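Local coordinates for halogenase (Chondromyces crocatus, PDB 3E1T), which binds FAD and, as a flavin-dependent halogenase, probably installs the chlorine atom during biosynthesis of the myxobacterial natural product chondrochloren, at residues 20-23 against 24-28; 56-59 against 60-64; 243-246 against 247-250; 251-254 against 255-258. All coordinates share one frame; numbering follows the deposited sequence.

In the fold
All four contacts are local and close no long loop; none encloses or crosses another. Contact 1 lies on helix 17-27, between strands 10-13 and 33-36 of the beta-alpha-beta unit near the FAD, the Ser-20 side chain about 7 Å from it. Contact 2 follows at the C-terminal end of helix 52-61 and packs against contact 1, where Leu-62 CD2 lies 3.5 Å from Phe-25 CE1. Much further along the chain, contact 3 turns the loop after helix 238-241 into helix 248-257, and contact 4 continues on that helix; Ile-244 joins the two by resting on Ala-251. The two pairs lie on opposite sides of the chain's centre, the centres of contacts 1 and 3 about 41 Å apart.

Contact 1. Residues 20-23 against 24-28; sequences STLA and SFVAM
Ser-24 opens the second half of this helical segment by gripping Ser-20 O twice. Its backbone N donates at 2.9 Å in a nearly straight bond (168°), and Ser-24 OG donates to the same Ser-20 O at 2.8 Å. The two donors arrive from opposite faces of the carbonyl plane. The hydroxyl can do this because OG stands beside its own backbone N and anti to the carbonyl carbon (chi1 -59°), folded back toward the preceding turn; Ser-121 OG, on helix 110-123, is a second partner. Putting an alanine here would probably leave Ser-20 O with the amide alone and Ser-121 without its mate on this helix. Phe-25 comes next, its N bonded to Thr-21 O at 3.1 Å. Its side chain runs alongside Thr-21, whose methyl CG2 touches the ring at CE2, 3.5 Å away, while Thr-21 OG1 turns back to Pro-17 O. Leu-62 and helix 315-333 also pack on the ring. Val-26 N bonds to Leu-22 O, and the two side chains point the same way, with Val-26 CG2 3.8 Å from Leu-22 CD1. Ala-27 N closes the next turn on Ala-23 O at 3.1 Å; both small methyl groups lie against strand 33-36. The helix is the alpha element of the beta-alpha-beta unit formed with strands 10-13 and 33-36, and it follows a glycine-rich turn consistent with the GxGxxG fingerprint of Rossmann-type FAD-binding folds. Its chemistry is thus divided by face: apolar packing on Phe-25 and Val-26, and at Ser-24 a buried hydroxyl that spends its proton on the backbone of its own helix.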
ATOM      1  N   SER A  20      -0.065  -2.382 -14.254  1.00 31.80           N
ATOM      2  CA  SER A  20      -0.133  -1.434 -15.371  1.00 32.21           C
ATOM      3  C   SER A  20       1.102  -0.536 -15.439  1.00 32.07           C
ATOM      4  O   SER A  20       1.603  -0.239 -16.535  1.00 32.24           O
ATOM      5  CB  SER A  20      -1.402  -0.599 -15.285  1.00 32.32           C
ATOM      6  OG  SER A  20      -1.403   0.168 -14.100  1.00 33.83           O
ATOM      7  N   THR A  21       1.614  -0.129 -14.272  1.00 31.54           N
ATOM      8  CA  THR A  21       2.789   0.747 -14.196  1.00 31.14           C
ATOM      9  C   THR A  21       4.056   0.073 -14.735  1.00 31.32           C
ATOM     10  O   THR A  21       4.809   0.672 -15.524  1.00 31.56           O
ATOM     11  CB  THR A  21       3.022   1.290 -12.750  1.00 30.66           C
ATOM     12  OG1 THR A  21       1.908   2.103 -12.351  1.00 31.66           O
ATOM     13  CG2 THR A  21       4.275   2.128 -12.672  1.00 30.73           C
ATOM     14  N   LEU A  22       4.301  -1.155 -14.285  1.00 31.24           N
ATOM     15  CA  LEU A  22       5.413  -1.967 -14.787  1.00 31.19           C
ATOM     16  C   LEU A  22       5.283  -2.255 -16.293  1.00 31.24           C
ATOM     17  O   LEU A  22       6.227  -2.068 -17.036  1.00 30.78           O
ATOM     18  CB  LEU A  22       5.504  -3.286 -14.021  1.00 30.47           C
ATOM     19  CG  LEU A  22       6.374  -4.399 -14.616  1.00 30.25           C
ATOM     20  CD1 LEU A  22       7.822  -3.974 -14.834  1.00 29.54           C
ATOM     21  CD2 LEU A  22       6.333  -5.602 -13.733  1.00 30.24           C
ATOM     22  N   ALA A  23       4.115  -2.721 -16.717  1.00 32.26           N
ATOM     23  CA  ALA A  23       3.875  -2.994 -18.139  1.00 33.49           C
ATOM     24  C   ALA A  23       4.192  -1.761 -18.991  1.00 34.10           C
ATOM     25  O   ALA A  23       4.983  -1.845 -19.928  1.00 34.55           O
ATOM     26  CB  ALA A  23       2.444  -3.461 -18.352  1.00 33.30           C
ATOM     27  N   SER A  24       3.609  -0.612 -18.639  1.00 35.20           N
ATOM     28  CA  SER A  24       3.869   0.640 -19.360  1.00 36.14           C
ATOM     29  C   SER A  24       5.351   0.968 -19.484  1.00 36.93           C
ATOM     30  O   SER A  24       5.815   1.296 -20.569  1.00 37.10           O
ATOM     31  CB  SER A  24       3.136   1.815 -18.713  1.00 35.72           C
ATOM     32  OG  SER A  24       1.747   1.582 -18.690  1.00 37.07           O
ATOM     33  N   PHE A  25       6.091   0.872 -18.379  1.00 37.84           N
ATOM     34  CA  PHE A  25       7.508   1.276 -18.336  1.00 38.36           C
ATOM     35  C   PHE A  25       8.449   0.408 -19.179  1.00 38.85           C
ATOM     36  O   PHE A  25       9.509   0.866 -19.612  1.00 39.02           O
ATOM     37  CB  PHE A  25       8.032   1.287 -16.886  1.00 38.86           C
ATOM     38  CG  PHE A  25       7.663   2.517 -16.092  1.00 39.17           C
ATOM     39  CD1 PHE A  25       7.470   3.746 -16.714  1.00 40.07           C
ATOM     40  CD2 PHE A  25       7.545   2.443 -14.713  1.00 39.41           C
ATOM     41  CE1 PHE A  25       7.144   4.883 -15.968  1.00 41.47           C
ATOM     42  CE2 PHE A  25       7.219   3.571 -13.961  1.00 39.56           C
ATOM     43  CZ  PHE A  25       7.021   4.794 -14.590  1.00 40.08           C
ATOM     44  N   VAL A  26       8.104  -0.861 -19.356  1.00 39.09           N
ATOM     45  CA  VAL A  26       8.932  -1.742 -20.166  1.00 39.49           C
ATOM     46  C   VAL A  26       8.569  -1.567 -21.653  1.00 40.22           C
ATOM     47  O   VAL A  26       9.453  -1.508 -22.502  1.00 40.35           O
ATOM     48  CB  VAL A  26       8.846  -3.231 -19.716  1.00 39.61           C
ATOM     49  CG1 VAL A  26       9.639  -4.138 -20.670  1.00 39.08           C
ATOM     50  CG2 VAL A  26       9.361  -3.401 -18.280  1.00 38.66           C
ATOM     51  N   ALA A  27       7.273  -1.470 -21.948  1.00 40.92           N
ATOM     52  CA  ALA A  27       6.796  -1.230 -23.311  1.00 42.15           C
ATOM     53  C   ALA A  27       7.297   0.104 -23.865  1.00 43.00           C
ATOM     54  O   ALA A  27       7.631   0.200 -25.051  1.00 43.46           O
ATOM     55  CB  ALA A  27       5.288  -1.296 -23.365  1.00 41.55           C
ATOM     56  N   MET A  28       7.354   1.120 -23.002  1.00 43.76           N
ATOM     57  CA  MET A  28       7.925   2.430 -23.329  1.00 45.07           C
ATOM     58  C   MET A  28       9.375   2.355 -23.817  1.00 45.09           C
ATOM     59  O   MET A  28       9.861   3.279 -24.472  1.00 45.42           O
ATOM     60  CB  MET A  28       7.846   3.374 -22.121  1.00 44.98           C
ATOM     61  CG  MET A  28       6.483   4.002 -21.888  1.00 45.57           C
ATOM     62  SD  MET A  28       6.370   5.005 -20.382  1.00 46.89           S
ATOM     63  CE  MET A  28       7.827   6.041 -20.544  1.00 47.13           C
TER

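Contact 2. Residues 56-59 against 60-64; sequences HGIC and AMLGL
Ile-58 against Leu-62 and Cys-59 against Leu-64 make this a local contact round the C-terminal end of helix 52-61, where the chain turns toward helix 65-69. Ile-58 and Leu-62 lie side by side and point the same way. The branch that touches is Ile-58 CG2, set anti to the backbone N, and it meets Leu-62 CD1 at 3.7 Å. In the backbone, Leu-62 N donates to Ile-58 O at 2.9 Å, and Met-61 N bonds to Gly-57 O at 3.1 Å. In the wider pi-type turn at 56-58, Ala-60 CB comes to 3.2 Å from His-56 O. Ile-58 also packs on Thr-21 of helix 17-27, and Leu-64 reaches over to helix 110-123, so the helix end is wedged between neighbouring helices. Past Leu-62 the chain leaves helical angles at Gly-63, with a phi of 74°, which glycine takes up more easily than residues with a side chain. Two bonds then run back into the last turn: Leu-64 N to Cys-59 O, short at 2.7 Å, and Gly-63 N to Ala-60 O at 2.9 Å. Alongside, Cys-59 CB and Leu-64 CB make a loose apolar contact at 4.4 Å. Paired bonds around a glycine of positive phi define the Schellman motif that ends many alpha-helices; an apolar contact across the turn often goes with it.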
ATOM      1  N   HIS A  56       3.126  13.044  -8.701  1.00 41.00           N
ATOM      2  CA  HIS A  56       4.066  13.929  -9.394  1.00 42.25           C
ATOM      3  C   HIS A  56       5.306  13.233  -9.940  1.00 42.42           C
ATOM      4  O   HIS A  56       5.962  13.749 -10.850  1.00 42.63           O
ATOM      5  CB  HIS A  56       4.493  15.080  -8.486  1.00 42.42           C
ATOM      6  CG  HIS A  56       3.370  15.980  -8.092  1.00 43.90           C
ATOM      7  ND1 HIS A  56       3.121  17.178  -8.724  1.00 45.56           N
ATOM      8  CD2 HIS A  56       2.430  15.859  -7.127  1.00 44.62           C
ATOM      9  CE1 HIS A  56       2.076  17.758  -8.164  1.00 45.50           C
ATOM     10  NE2 HIS A  56       1.633  16.973  -7.198  1.00 46.45           N
ATOM     11  N   GLY A  57       5.634  12.077  -9.375  1.00 42.22           N
ATOM     12  CA  GLY A  57       6.766  11.297  -9.850  1.00 42.07           C
ATOM     13  C   GLY A  57       6.346  10.263 -10.879  1.00 42.20           C
ATOM     14  O   GLY A  57       6.633  10.417 -12.064  1.00 42.21           O
ATOM     15  N   ILE A  58       5.664   9.216 -10.420  1.00 42.09           N
ATOM     16  CA  ILE A  58       5.294   8.075 -11.267  1.00 42.38           C
ATOM     17  C   ILE A  58       4.377   8.476 -12.419  1.00 43.11           C
ATOM     18  O   ILE A  58       4.683   8.196 -13.577  1.00 42.86           O
ATOM     19  CB  ILE A  58       4.645   6.912 -10.449  1.00 41.77           C
ATOM     20  CG1 ILE A  58       5.598   6.394  -9.366  1.00 40.48           C
ATOM     21  CG2 ILE A  58       4.188   5.769 -11.356  1.00 41.59           C
ATOM     22  CD1 ILE A  58       6.909   5.815  -9.863  1.00 35.27           C
ATOM     23  N   CYS A  59       3.259   9.122 -12.092  1.00 43.99           N
ATOM     24  CA  CYS A  59       2.263   9.493 -13.090  1.00 45.55           C
ATOM     25  C   CYS A  59       2.766  10.501 -14.127  1.00 45.85           C
ATOM     26  O   CYS A  59       2.219  10.583 -15.221  1.00 46.10           O
ATOM     27  CB  CYS A  59       0.982   9.984 -12.421  1.00 45.33           C
ATOM     28  SG  CYS A  59       0.140   8.685 -11.518  1.00 47.96           S
ATOM     29  N   ALA A  60       3.812  11.249 -13.780  1.00 46.82           N
ATOM     30  CA  ALA A  60       4.452  12.177 -14.712  1.00 47.72           C
ATOM     31  C   ALA A  60       5.328  11.407 -15.697  1.00 48.41           C
ATOM     32  O   ALA A  60       5.297  11.669 -16.907  1.00 48.37           O
ATOM     33  CB  ALA A  60       5.281  13.204 -13.954  1.00 47.86           C
ATOM     34  N   MET A  61       6.106  10.459 -15.165  1.00 48.80           N
ATOM     35  CA  MET A  61       6.937   9.562 -15.966  1.00 49.59           C
ATOM     36  C   MET A  61       6.094   8.715 -16.927  1.00 49.56           C
ATOM     37  O   MET A  61       6.532   8.404 -18.037  1.00 49.48           O
ATOM     38  CB  MET A  61       7.766   8.654 -15.049  1.00 50.17           C
ATOM     39  CG  MET A  61       8.979   8.030 -15.730  1.00 52.38           C
ATOM     40  SD  MET A  61      10.587   8.775 -15.339  1.00 58.36           S
ATOM     41  CE  MET A  61      10.205  10.510 -15.053  1.00 56.68           C
ATOM     42  N   LEU A  62       4.888   8.349 -16.492  1.00 49.16           N
ATOM     43  CA  LEU A  62       3.942   7.623 -17.338  1.00 49.39           C
ATOM     44  C   LEU A  62       3.229   8.536 -18.346  1.00 49.70           C
ATOM     45  O   LEU A  62       2.567   8.052 -19.265  1.00 49.55           O
ATOM     46  CB  LEU A  62       2.898   6.894 -16.482  1.00 49.14           C
ATOM     47  CG  LEU A  62       3.365   5.756 -15.557  1.00 49.05           C
ATOM     48  CD1 LEU A  62       2.303   5.476 -14.504  1.00 48.49           C
ATOM     49  CD2 LEU A  62       3.695   4.487 -16.342  1.00 48.15           C
ATOM     50  N   GLY A  63       3.361   9.849 -18.158  1.00 49.99           N
ATOM     51  CA  GLY A  63       2.712  10.841 -19.018  1.00 50.41           C
ATOM     52  C   GLY A  63       1.220  10.961 -18.780  1.00 50.47           C
ATOM     53  O   GLY A  63       0.436  11.027 -19.731  1.00 50.47           O
ATOM     54  N   LEU A  64       0.819  10.987 -17.511  1.00 50.42           N
ATOM     55  CA  LEU A  64      -0.599  11.083 -17.169  1.00 50.65           C
ATOM     56  C   LEU A  64      -0.984  12.369 -16.437  1.00 50.82           C
ATOM     57  O   LEU A  64      -2.145  12.537 -16.055  1.00 50.58           O
ATOM     58  CB  LEU A  64      -1.054   9.862 -16.357  1.00 50.74           C
ATOM     59  CG  LEU A  64      -1.273   8.548 -17.104  1.00 50.70           C
ATOM     60  CD1 LEU A  64      -1.683   7.463 -16.133  1.00 50.34           C
ATOM     61  CD2 LEU A  64      -2.319   8.695 -18.207  1.00 50.47           C
TER

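Contact 3. Residues 243-246 against 247-250; sequences AIKD and GHEA
Ile-244 and His-248 meet across a tight turn, the isoleucine slanting past the imidazole with CD1 4.0 Å from His-248 CD2. The same ring carbon has Ile-244 O near its plane, at the edge, 3.9 Å away. Lys-245 NZ comes to 4.4 Å from His-248 NE2, near but not in contact. No hydrogen bond links 243-246 to 247-250; the side chains meet by packing. In the next layer, CG1 of Ile-244 sits between its backbone N and carbonyl carbon (chi1 76°), an uncomfortable place that nonetheless carries CD1 to the histidine. Strands 189-197 and 281-284 lie against both side chains, with Leu-192 and Ile-282 touching each of them. His-248 ND1 is hydrogen-bonded to Ile-280 O, which fixes the rotation of the ring and directs its CD2-NE2 side at Ile-244 and Lys-245. The backbone completes the turn. Asp-246 has a positive phi, and Gly-247, at the N-cap position before helix 248-257, has a phi of 147°, where a CB would collide with Asp-246 O. Ile-244 O and Gly-247 O, both acceptors, are consequently held 3.2 Å apart. The chemistry implied is of a surface helix start whose histidine is anchored at one nitrogen. Since its partner there is a carbonyl, ND1 is likely to carry the proton, and a positively charged Lys-245 close to NE2 would probably disfavour a second proton on the ring.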
ATOM      1  N   ALA A 243     -16.391 -11.468  15.613  1.00 60.32           N
ATOM      2  CA  ALA A 243     -17.687 -11.199  16.234  1.00 60.87           C
ATOM      3  C   ALA A 243     -18.397  -9.996  15.587  1.00 61.39           C
ATOM      4  O   ALA A 243     -19.389  -9.485  16.119  1.00 61.71           O
ATOM      5  CB  ALA A 243     -17.526 -10.992  17.737  1.00 60.96           C
ATOM      6  N   ILE A 244     -17.879  -9.541  14.450  1.00 61.71           N
ATOM      7  CA  ILE A 244     -18.580  -8.562  13.628  1.00 62.13           C
ATOM      8  C   ILE A 244     -19.321  -9.274  12.497  1.00 62.53           C
ATOM      9  O   ILE A 244     -20.088  -8.655  11.763  1.00 62.48           O
ATOM     10  CB  ILE A 244     -17.639  -7.479  13.022  1.00 62.08           C
ATOM     11  CG1 ILE A 244     -16.838  -8.037  11.845  1.00 62.12           C
ATOM     12  CG2 ILE A 244     -16.725  -6.874  14.081  1.00 62.23           C
ATOM     13  CD1 ILE A 244     -16.825  -7.128  10.647  1.00 61.40           C
ATOM     14  N   LYS A 245     -19.071 -10.576  12.359  1.00 63.21           N
ATOM     15  CA  LYS A 245     -19.699 -11.392  11.317  1.00 63.71           C
ATOM     16  C   LYS A 245     -21.191 -11.573  11.619  1.00 63.68           C
ATOM     17  O   LYS A 245     -21.603 -11.544  12.788  1.00 63.86           O
ATOM     18  CB  LYS A 245     -18.997 -12.749  11.200  1.00 63.88           C
ATOM     19  CG  LYS A 245     -18.442 -13.062   9.806  1.00 64.95           C
ATOM     20  CD  LYS A 245     -19.526 -13.079   8.724  1.00 66.67           C
ATOM     21  CE  LYS A 245     -18.922 -13.194   7.330  1.00 67.46           C
ATOM     22  NZ  LYS A 245     -19.909 -12.853   6.261  1.00 67.69           N
ATOM     23  N   ASP A 246     -21.986 -11.764  10.566  1.00 63.59           N
ATOM     24  CA  ASP A 246     -23.452 -11.718  10.653  1.00 63.24           C
ATOM     25  C   ASP A 246     -23.897 -10.427  11.348  1.00 62.56           C
ATOM     26  O   ASP A 246     -24.516 -10.446  12.422  1.00 62.62           O
ATOM     27  CB  ASP A 246     -24.024 -12.968  11.336  1.00 63.51           C
ATOM     28  CG  ASP A 246     -24.274 -14.110  10.360  1.00 64.49           C
ATOM     29  OD1 ASP A 246     -24.024 -15.274  10.740  1.00 65.29           O
ATOM     30  OD2 ASP A 246     -24.725 -13.848   9.219  1.00 65.20           O
ATOM     31  N   GLY A 247     -23.549  -9.310  10.715  1.00 61.55           N
ATOM     32  CA  GLY A 247     -23.824  -7.983  11.239  1.00 60.32           C
ATOM     33  C   GLY A 247     -22.738  -7.005  10.840  1.00 59.35           C
ATOM     34  O   GLY A 247     -22.225  -6.266  11.678  1.00 59.06           O
ATOM     35  N   HIS A 248     -22.386  -7.017   9.555  1.00 58.58           N
ATOM     36  CA  HIS A 248     -21.392  -6.103   8.992  1.00 57.61           C
ATOM     37  C   HIS A 248     -21.810  -4.655   9.175  1.00 56.79           C
ATOM     38  O   HIS A 248     -21.057  -3.860   9.747  1.00 56.91           O
ATOM     39  CB  HIS A 248     -21.184  -6.383   7.502  1.00 57.92           C
ATOM     40  CG  HIS A 248     -20.018  -7.274   7.199  1.00 58.55           C
ATOM     41  ND1 HIS A 248     -19.281  -7.160   6.038  1.00 58.81           N
ATOM     42  CD2 HIS A 248     -19.459  -8.291   7.900  1.00 58.75           C
ATOM     43  CE1 HIS A 248     -18.324  -8.072   6.034  1.00 59.08           C
ATOM     44  NE2 HIS A 248     -18.408  -8.766   7.155  1.00 59.14           N
ATOM     45  N   GLU A 249     -23.010  -4.320   8.694  1.00 55.48           N
ATOM     46  CA  GLU A 249     -23.506  -2.944   8.734  1.00 54.42           C
ATOM     47  C   GLU A 249     -23.643  -2.445  10.166  1.00 52.88           C
ATOM     48  O   GLU A 249     -23.242  -1.323  10.474  1.00 52.49           O
ATOM     49  CB  GLU A 249     -24.838  -2.793   7.979  1.00 54.46           C
ATOM     50  CG  GLU A 249     -25.386  -1.355   7.990  1.00 55.18           C
ATOM     51  CD  GLU A 249     -26.678  -1.157   7.195  1.00 55.64           C
ATOM     52  OE1 GLU A 249     -27.256  -2.145   6.691  1.00 57.38           O
ATOM     53  OE2 GLU A 249     -27.119   0.008   7.074  1.00 57.54           O
ATOM     54  N   ALA A 250     -24.197  -3.295  11.033  1.00 51.43           N
ATOM     55  CA  ALA A 250     -24.457  -2.941  12.430  1.00 49.78           C
ATOM     56  C   ALA A 250     -23.162  -2.712  13.212  1.00 48.56           C
ATOM     57  O   ALA A 250     -23.112  -1.858  14.095  1.00 48.32           O
ATOM     58  CB  ALA A 250     -25.312  -4.006  13.101  1.00 49.86           C
TER

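Contact 4. Residues 251-254 against 255-258; sequences ALLR and YIDR
Tyr-255 leans back over the preceding turn, its ring passing Ala-251 O obliquely with CD2 only 3.0 Å from that oxygen. CG is anti to its carbonyl carbon (chi1 -78°), which lays the ring back toward Ala-251. Tyr-255 N bonds to the same Ala-251 O, also at 3.0 Å. The ring also packs on Phe-220 of strand 218-224 and on Ile-244; a glycine in its place takes the ring away and would probably leave a gap between the helix, Ile-244 and Phe-220. Ile-256 runs beside Leu-253, CD1 to CD1 4.0 Å, and slants across Leu-252, whose CG meets Ile-256 CD1 at 4.1 Å. Arg-254 and Arg-258 cross with guanidinium planes 72° apart, and Arg-258 CD lies in the plane of the Arg-254 group, at its edge, 4.0 Å from Arg-254 NE. Arg-258 NH1 is drawn off to a salt bridge with Asp-217. On Asp-257 a water donates both to OD1, at 2.6 Å, and to Leu-253 O. Chemically, Leu-252, Tyr-255 and Ile-256 are buried against the sheet, Ile-256 also against helix 260-266, while Asp-217 probably eases the closeness of the two arginines.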
ATOM      1  N   ALA A 251     -22.124  -3.479  12.877  1.00 47.04           N
ATOM      2  CA  ALA A 251     -20.801  -3.330  13.482  1.00 45.25           C
ATOM      3  C   ALA A 251     -20.168  -1.986  13.148  1.00 43.69           C
ATOM      4  O   ALA A 251     -19.648  -1.310  14.030  1.00 42.83           O
ATOM      5  CB  ALA A 251     -19.885  -4.465  13.042  1.00 45.53           C
ATOM      6  N   LEU A 252     -20.213  -1.602  11.874  1.00 42.79           N
ATOM      7  CA  LEU A 252     -19.602  -0.348  11.449  1.00 41.90           C
ATOM      8  C   LEU A 252     -20.383   0.848  11.992  1.00 41.72           C
ATOM      9  O   LEU A 252     -19.788   1.798  12.491  1.00 40.87           O
ATOM     10  CB  LEU A 252     -19.467  -0.278   9.928  1.00 42.01           C
ATOM     11  CG  LEU A 252     -18.781   0.933   9.283  1.00 41.83           C
ATOM     12  CD1 LEU A 252     -17.310   1.069   9.703  1.00 41.51           C
ATOM     13  CD2 LEU A 252     -18.907   0.841   7.763  1.00 41.63           C
ATOM     14  N   LEU A 253     -21.713   0.776  11.904  1.00 41.40           N
ATOM     15  CA  LEU A 253     -22.584   1.848  12.392  1.00 41.46           C
ATOM     16  C   LEU A 253     -22.338   2.118  13.871  1.00 41.37           C
ATOM     17  O   LEU A 253     -22.202   3.273  14.274  1.00 40.84           O
ATOM     18  CB  LEU A 253     -24.060   1.521  12.119  1.00 41.53           C
ATOM     19  CG  LEU A 253     -24.751   2.267  10.962  1.00 42.81           C
ATOM     20  CD1 LEU A 253     -23.790   2.840   9.908  1.00 43.37           C
ATOM     21  CD2 LEU A 253     -25.811   1.396  10.300  1.00 43.38           C
ATOM     22  N   ARG A 254     -22.251   1.046  14.659  1.00 41.30           N
ATOM     23  CA  ARG A 254     -21.903   1.153  16.070  1.00 41.88           C
ATOM     24  C   ARG A 254     -20.493   1.696  16.320  1.00 41.29           C
ATOM     25  O   ARG A 254     -20.282   2.423  17.287  1.00 41.60           O
ATOM     26  CB  ARG A 254     -22.106  -0.181  16.797  1.00 42.40           C
ATOM     27  CG  ARG A 254     -21.902  -0.094  18.301  1.00 45.25           C
ATOM     28  CD  ARG A 254     -22.640   1.125  18.881  1.00 48.81           C
ATOM     29  NE  ARG A 254     -22.371   1.329  20.301  1.00 51.11           N
ATOM     30  CZ  ARG A 254     -23.269   1.153  21.267  1.00 53.50           C
ATOM     31  NH1 ARG A 254     -24.508   0.761  20.973  1.00 54.05           N
ATOM     32  NH2 ARG A 254     -22.927   1.374  22.533  1.00 53.90           N
ATOM     33  N   TYR A 255     -19.534   1.347  15.461  1.00 40.61           N
ATOM     34  CA  TYR A 255     -18.188   1.908  15.566  1.00 40.13           C
ATOM     35  C   TYR A 255     -18.197   3.401  15.254  1.00 39.97           C
ATOM     36  O   TYR A 255     -17.497   4.184  15.902  1.00 39.21           O
ATOM     37  CB  TYR A 255     -17.199   1.192  14.637  1.00 39.98           C
ATOM     38  CG  TYR A 255     -16.705  -0.150  15.127  1.00 40.08           C
ATOM     39  CD1 TYR A 255     -16.285  -0.332  16.451  1.00 39.68           C
ATOM     40  CD2 TYR A 255     -16.625  -1.239  14.255  1.00 40.38           C
ATOM     41  CE1 TYR A 255     -15.816  -1.564  16.894  1.00 38.96           C
ATOM     42  CE2 TYR A 255     -16.165  -2.479  14.691  1.00 39.28           C
ATOM     43  CZ  TYR A 255     -15.759  -2.630  16.003  1.00 39.53           C
ATOM     44  OH  TYR A 255     -15.300  -3.852  16.416  1.00 39.29           O
ATOM     45  N   ILE A 256     -18.983   3.789  14.252  1.00 40.30           N
ATOM     46  CA  ILE A 256     -19.108   5.200  13.881  1.00 41.02           C
ATOM     47  C   ILE A 256     -19.603   6.024  15.071  1.00 41.61           C
ATOM     48  O   ILE A 256     -18.996   7.034  15.423  1.00 41.69           O
ATOM     49  CB  ILE A 256     -20.014   5.392  12.650  1.00 40.91           C
ATOM     50  CG1 ILE A 256     -19.299   4.903  11.387  1.00 39.76           C
ATOM     51  CG2 ILE A 256     -20.403   6.859  12.489  1.00 41.00           C
ATOM     52  CD1 ILE A 256     -20.215   4.669  10.214  1.00 37.68           C
ATOM     53  N   ASP A 257     -20.682   5.557  15.704  1.00 42.44           N
ATOM     54  CA  ASP A 257     -21.249   6.211  16.889  1.00 43.18           C
ATOM     55  C   ASP A 257     -20.229   6.421  18.007  1.00 43.01           C
ATOM     56  O   ASP A 257     -20.348   7.359  18.792  1.00 43.38           O
ATOM     57  CB  ASP A 257     -22.440   5.414  17.426  1.00 43.52           C
ATOM     58  CG  ASP A 257     -23.683   5.542  16.556  1.00 46.03           C
ATOM     59  OD1 ASP A 257     -23.653   6.267  15.526  1.00 49.33           O
ATOM     60  OD2 ASP A 257     -24.704   4.912  16.909  1.00 48.36           O
ATOM     61  N   ARG A 258     -19.218   5.558  18.066  1.00 42.71           N
ATOM     62  CA  ARG A 258     -18.241   5.581  19.162  1.00 42.18           C
ATOM     63  C   ARG A 258     -17.010   6.436  18.864  1.00 41.58           C
ATOM     64  O   ARG A 258     -16.081   6.515  19.668  1.00 41.56           O
ATOM     65  CB  ARG A 258     -17.822   4.158  19.527  1.00 42.45           C
ATOM     66  CG  ARG A 258     -18.928   3.322  20.154  1.00 43.11           C
ATOM     67  CD  ARG A 258     -18.419   1.921  20.410  1.00 43.58           C
ATOM     68  NE  ARG A 258     -17.260   1.944  21.294  1.00 44.47           N
ATOM     69  CZ  ARG A 258     -16.362   0.966  21.403  1.00 44.96           C
ATOM     70  NH1 ARG A 258     -16.469  -0.147  20.669  1.00 44.64           N
ATOM     71  NH2 ARG A 258     -15.355   1.104  22.254  1.00 43.33           N
TER
HETATM   72  O   HOH W   1     -23.984   4.985  13.283  1.00 59.64           O